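Local structure of ammonium transporter (Kuenenia stuttgartiensis, 6EU6) at residues D163-T168 with G222-S227; F218-F223 with G276-T281. The protein probably binds ammonium and signals its presence across the membrane, as the transporter-like sensor part of a histidine kinase. One frame throughout, in Å; residues are numbered along the deposited sequence.

How the contacts relate
From the N terminus, the chain first reaches 163-168, which leads into helix 167-185, then 218-227 on helix 206-226 and just beyond, and lastly 276-281 on helix 266-280 and just beyond. Contact 1 closes a loop of 53 intervening residues between 163-168 and 222-227; contact 2 closes one of 52 between 218-223 and 276-281. The second span begins before the first has closed, so they overlap along 218-227 and neither nests in the other; G222 and F223 are common to both. Their centres lie about 7 Å apart. A probable hydrogen bond from A165 N to T281 O (2.8 Å) joins the two outer segments directly, so the entry to helix 167-185, helix 206-226 and helix 266-280 are brought together.

Contact 1: D163-T168 with G222-S227; sequences DFAGAT and GFNGGS
The ring of F164 lies against S227: the serine CB sits over one face, 3.9 Å from the ring centroid and 24° off the normal, a CH-pi contact. F164 projects with CG trans to its backbone nitrogen (chi1 176°), a setting that carries the far rim of the ring over S227 and N224. There F164 CE1 comes to 3.4 Å from S227 O and F164 CE2 to 3.2 Å from N224 O, the latter obliquely. S227 is steadied by its hydroxyl: S227 OG donates to F223 O at 2.8 Å with a C=O...donor angle of 168°. The same oxygen, S227 OG, touches A165 CB at 3.4 Å. One residue back from N224, F223 presents CE1 to A165 O at 3.1 Å, also obliquely; this carbonyl oxygen is buried and finds no hydrogen-bond partner. The turn that sets out F164 and A165 is held by D163: OD1 accepts from G166 N, an Asx motif, and from A167 N, while OD2 takes T168 N; G166 is the N-cap of helix 167-185. A MES molecule, probably from the crystallisation liquor, is hydrogen-bonded to D163 N and F164 O and lies near the S227 side chain, while F103 stacks on F223. An aromatic and serine pocket beside stacked phenylalanines, with a buried aspartate at a helix start, is consistent with the ammonium recruitment site and phenylalanine gate of Amt proteins.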
loop_
_atom_site.group_PDB
_atom_site.type_symbol
_atom_site.label_atom_id
_atom_site.label_comp_id
_atom_site.label_asym_id
_atom_site.label_seq_id
_atom_site.Cartn_x
_atom_site.Cartn_y
_atom_site.Cartn_z
ATOM N N ASP A 163 17.371 -14.259 -17.103
ATOM C CA ASP A 163 16.311 -14.156 -16.103
ATOM C C ASP A 163 16.110 -12.653 -15.829
ATOM O O ASP A 163 16.855 -12.050 -15.086
ATOM C CB ASP A 163 16.722 -14.912 -14.881
ATOM C CG ASP A 163 15.628 -15.006 -13.847
ATOM O OD1 ASP A 163 14.523 -14.404 -14.027
ATOM O OD2 ASP A 163 15.911 -15.650 -12.825
ATOM N N PHE A 164 15.121 -12.067 -16.480
ATOM C CA PHE A 164 14.927 -10.637 -16.358
ATOM C C PHE A 164 14.855 -10.094 -14.933
ATOM O O PHE A 164 15.614 -9.197 -14.552
ATOM C CB PHE A 164 13.645 -10.268 -17.133
ATOM C CG PHE A 164 13.283 -8.837 -16.997
ATOM C CD1 PHE A 164 14.186 -7.843 -17.388
ATOM C CD2 PHE A 164 12.010 -8.458 -16.588
ATOM C CE1 PHE A 164 13.847 -6.506 -17.265
ATOM C CE2 PHE A 164 11.687 -7.123 -16.461
ATOM C CZ PHE A 164 12.595 -6.138 -16.760
ATOM N N ALA A 165 13.897 -10.597 -14.163
ATOM C CA ALA A 165 13.633 -10.072 -12.858
ATOM C C ALA A 165 13.802 -11.103 -11.730
ATOM O O ALA A 165 13.639 -10.772 -10.567
ATOM C CB ALA A 165 12.266 -9.387 -12.862
ATOM N N GLY A 166 14.191 -12.341 -12.042
ATOM C CA GLY A 166 14.525 -13.278 -10.997
ATOM C C GLY A 166 13.589 -14.442 -10.765
ATOM O O GLY A 166 13.397 -14.896 -9.610
ATOM N N ALA A 167 13.003 -14.964 -11.832
ATOM C CA ALA A 167 12.219 -16.161 -11.663
ATOM C C ALA A 167 13.035 -17.306 -10.999
ATOM O O ALA A 167 12.532 -18.042 -10.118
ATOM C CB ALA A 167 11.658 -16.632 -12.999
ATOM N N THR A 168 14.281 -17.431 -11.449
ATOM C CA THR A 168 15.226 -18.364 -10.900
ATOM C C THR A 168 16.040 -17.692 -9.782
ATOM O O THR A 168 16.113 -18.207 -8.675
ATOM C CB THR A 168 16.171 -18.935 -12.014
ATOM O OG1 THR A 168 15.402 -19.764 -12.910
ATOM C CG2 THR A 168 17.187 -19.800 -11.401
ATOM N N GLY A 222 6.435 -3.429 -9.410
ATOM C CA GLY A 222 7.748 -2.830 -9.189
ATOM C C GLY A 222 8.870 -3.827 -9.450
ATOM O O GLY A 222 9.930 -3.507 -9.977
ATOM N N PHE A 223 8.646 -5.046 -9.010
ATOM C CA PHE A 223 9.654 -6.114 -9.194
ATOM C C PHE A 223 10.045 -6.255 -10.645
ATOM O O PHE A 223 11.249 -6.179 -11.004
ATOM C CB PHE A 223 9.037 -7.383 -8.615
ATOM C CG PHE A 223 10.017 -8.372 -8.113
ATOM C CD1 PHE A 223 10.516 -9.337 -8.998
ATOM C CD2 PHE A 223 10.261 -8.498 -6.786
ATOM C CE1 PHE A 223 11.390 -10.312 -8.518
ATOM C CE2 PHE A 223 11.196 -9.420 -6.309
ATOM C CZ PHE A 223 11.763 -10.307 -7.202
ATOM N N ASN A 224 9.014 -6.308 -11.514
ATOM C CA ASN A 224 9.203 -6.408 -12.958
ATOM C C ASN A 224 9.551 -5.078 -13.644
ATOM O O ASN A 224 10.559 -4.966 -14.328
ATOM C CB ASN A 224 7.973 -7.023 -13.623
ATOM C CG ASN A 224 7.922 -8.555 -13.461
ATOM O OD1 ASN A 224 7.310 -9.081 -12.587
ATOM N ND2 ASN A 224 8.531 -9.238 -14.380
ATOM N N GLY A 225 8.703 -4.075 -13.477
ATOM C CA GLY A 225 8.967 -2.763 -14.052
ATOM C C GLY A 225 10.298 -2.170 -13.656
ATOM O O GLY A 225 10.970 -1.527 -14.469
ATOM N N GLY A 226 10.625 -2.266 -12.385
ATOM C CA GLY A 226 11.889 -1.705 -11.857
ATOM C C GLY A 226 13.092 -2.407 -12.498
ATOM O O GLY A 226 14.209 -1.805 -12.608
ATOM N N SER A 227 12.906 -3.657 -12.955
ATOM C CA SER A 227 14.056 -4.429 -13.478
ATOM C C SER A 227 14.557 -3.922 -14.845
ATOM O O SER A 227 15.625 -4.334 -15.294
ATOM C CB SER A 227 13.822 -5.942 -13.459
ATOM O OG SER A 227 13.767 -6.470 -12.122
#

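Contact 2: F218-F223 with G276-T281; sequences FGWFGF and GLVAIT
W220 reaches across to L277, V278 and T281, and its indole makes most of the contact. The route starts at W220 CB, which lies 4.0 Å from L277 CD2. Its first torsion, -106°, is far from a staggered value, and the indole it carries lies flat against the start of the L277 side chain. L277 CB rests over one face of the six-membered ring, 3.6 Å from the centroid and 18° off the normal, a CH-pi contact placed somewhat toward the rim. On the benzene side, W220 CE3 also meets L277 CD1 at 3.5 Å, and CZ3 brushes the same two leucine carbons a little further away. Around the far rim the partner changes: W220 CZ2 approaches V278 CG2 at 3.6 Å, obliquely, and CH2 follows the same methyl. On the pyrrole side, W220 NE1 comes to 3.3 Å from T281 OG1.

The two branches of T281 divide their work. T281 OG1 donates back to L277 O at 2.9 Å, the donor standing 31° out of the carbonyl plane. T281 CG2, trans to the backbone nitrogen, instead meets the edge of F223, 3.8 Å from F223 CE1 and near the ring plane. One helical turn on from W220, F223 also receives the indole edge-to-face, with W220 NE1 above its ring. H171 of helix 167-185, which probably corresponds to a pore histidine of Amt relatives, meets both aromatic rings.

Chemically, the area buried between 218-223 and 276-281 comes mainly from aliphatic carbon against the indole, and the T281 hydroxyl already donates to L277 O, so close fit of the buried indole does most of the joining.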
loop_
_atom_site.group_PDB
_atom_site.type_symbol
_atom_site.label_atom_id
_atom_site.label_comp_id
_atom_site.label_asym_id
_atom_site.label_seq_id
_atom_site.Cartn_x
_atom_site.Cartn_y
_atom_site.Cartn_z
ATOM N N PHE A 218 0.595 -6.216 -6.695
ATOM C CA PHE A 218 1.009 -4.826 -6.743
ATOM C C PHE A 218 2.500 -4.684 -6.666
ATOM O O PHE A 218 3.096 -4.068 -7.504
ATOM C CB PHE A 218 0.404 -4.083 -5.577
ATOM C CG PHE A 218 0.887 -2.707 -5.434
ATOM C CD1 PHE A 218 0.279 -1.666 -6.140
ATOM C CD2 PHE A 218 1.870 -2.416 -4.537
ATOM C CE1 PHE A 218 0.698 -0.361 -5.970
ATOM C CE2 PHE A 218 2.362 -1.115 -4.385
ATOM C CZ PHE A 218 1.768 -0.075 -5.105
ATOM N N GLY A 219 3.107 -5.264 -5.658
ATOM C CA GLY A 219 4.566 -5.265 -5.586
ATOM C C GLY A 219 5.309 -5.816 -6.781
ATOM O O GLY A 219 6.389 -5.306 -7.141
ATOM N N TRP A 220 4.752 -6.861 -7.398
ATOM C CA TRP A 220 5.387 -7.482 -8.590
ATOM C C TRP A 220 5.463 -6.511 -9.749
ATOM O O TRP A 220 6.343 -6.639 -10.598
ATOM C CB TRP A 220 4.672 -8.807 -9.017
ATOM C CG TRP A 220 5.461 -9.969 -8.659
ATOM C CD1 TRP A 220 6.723 -10.255 -9.106
ATOM C CD2 TRP A 220 5.084 -11.059 -7.800
ATOM N NE1 TRP A 220 7.158 -11.459 -8.542
ATOM C CE2 TRP A 220 6.167 -11.984 -7.779
ATOM C CE3 TRP A 220 3.925 -11.393 -7.127
ATOM C CZ2 TRP A 220 6.133 -13.152 -7.061
ATOM C CZ3 TRP A 220 3.901 -12.566 -6.399
ATOM C CH2 TRP A 220 5.012 -13.425 -6.374
ATOM N N PHE A 221 4.558 -5.508 -9.782
ATOM C CA PHE A 221 4.682 -4.439 -10.746
ATOM C C PHE A 221 6.016 -3.708 -10.654
ATOM O O PHE A 221 6.676 -3.406 -11.716
ATOM C CB PHE A 221 3.520 -3.413 -10.663
ATOM C CG PHE A 221 2.152 -3.972 -11.030
ATOM C CD1 PHE A 221 1.998 -4.960 -12.007
ATOM C CD2 PHE A 221 1.018 -3.529 -10.372
ATOM C CE1 PHE A 221 0.740 -5.447 -12.317
ATOM C CE2 PHE A 221 -0.234 -4.048 -10.670
ATOM C CZ PHE A 221 -0.355 -4.991 -11.657
ATOM N N GLY A 222 6.435 -3.429 -9.410
ATOM C CA GLY A 222 7.748 -2.830 -9.189
ATOM C C GLY A 222 8.870 -3.827 -9.450
ATOM O O GLY A 222 9.930 -3.507 -9.977
ATOM N N PHE A 223 8.646 -5.046 -9.010
ATOM C CA PHE A 223 9.654 -6.114 -9.194
ATOM C C PHE A 223 10.045 -6.255 -10.645
ATOM O O PHE A 223 11.249 -6.179 -11.004
ATOM C CB PHE A 223 9.037 -7.383 -8.615
ATOM C CG PHE A 223 10.017 -8.372 -8.113
ATOM C CD1 PHE A 223 10.516 -9.337 -8.998
ATOM C CD2 PHE A 223 10.261 -8.498 -6.786
ATOM C CE1 PHE A 223 11.390 -10.312 -8.518
ATOM C CE2 PHE A 223 11.196 -9.420 -6.309
ATOM C CZ PHE A 223 11.763 -10.307 -7.202
ATOM N N GLY A 276 1.924 -17.653 -11.539
ATOM C CA GLY A 276 1.997 -16.911 -12.768
ATOM C C GLY A 276 2.801 -15.644 -12.703
ATOM O O GLY A 276 3.525 -15.349 -13.657
ATOM N N LEU A 277 2.671 -14.920 -11.574
ATOM C CA LEU A 277 3.517 -13.821 -11.293
ATOM C C LEU A 277 5.003 -14.203 -11.294
ATOM O O LEU A 277 5.810 -13.530 -11.917
ATOM C CB LEU A 277 3.073 -13.090 -10.051
ATOM C CG LEU A 277 1.740 -12.295 -10.252
ATOM C CD1 LEU A 277 1.004 -12.062 -8.934
ATOM C CD2 LEU A 277 1.937 -10.969 -10.986
ATOM N N VAL A 278 5.321 -15.262 -10.607
ATOM C CA VAL A 278 6.704 -15.742 -10.513
ATOM C C VAL A 278 7.200 -16.035 -11.931
ATOM O O VAL A 278 8.239 -15.541 -12.344
ATOM C CB VAL A 278 6.819 -16.958 -9.599
ATOM C CG1 VAL A 278 8.161 -17.659 -9.827
ATOM C CG2 VAL A 278 6.681 -16.553 -8.111
ATOM N N ALA A 279 6.379 -16.707 -12.732
ATOM C CA ALA A 279 6.828 -17.124 -14.042
ATOM C C ALA A 279 7.109 -15.982 -14.973
ATOM O O ALA A 279 8.154 -15.963 -15.688
ATOM C CB ALA A 279 5.840 -18.085 -14.671
ATOM N N ILE A 280 6.222 -14.978 -14.947
ATOM C CA ILE A 280 6.371 -13.843 -15.847
ATOM C C ILE A 280 7.556 -12.943 -15.472
ATOM O O ILE A 280 8.050 -12.198 -16.291
ATOM C CB ILE A 280 5.073 -13.050 -15.991
ATOM C CG1 ILE A 280 5.097 -12.246 -17.254
ATOM C CG2 ILE A 280 4.878 -12.087 -14.795
ATOM C CD1 ILE A 280 5.053 -13.082 -18.513
ATOM N N THR A 281 8.062 -13.113 -14.255
ATOM C CA THR A 281 9.225 -12.410 -13.775
ATOM C C THR A 281 10.462 -12.724 -14.614
ATOM O O THR A 281 11.454 -11.951 -14.617
ATOM C CB THR A 281 9.443 -12.749 -12.250
ATOM O OG1 THR A 281 8.351 -12.150 -11.497
ATOM C CG2 THR A 281 10.544 -12.128 -11.689
#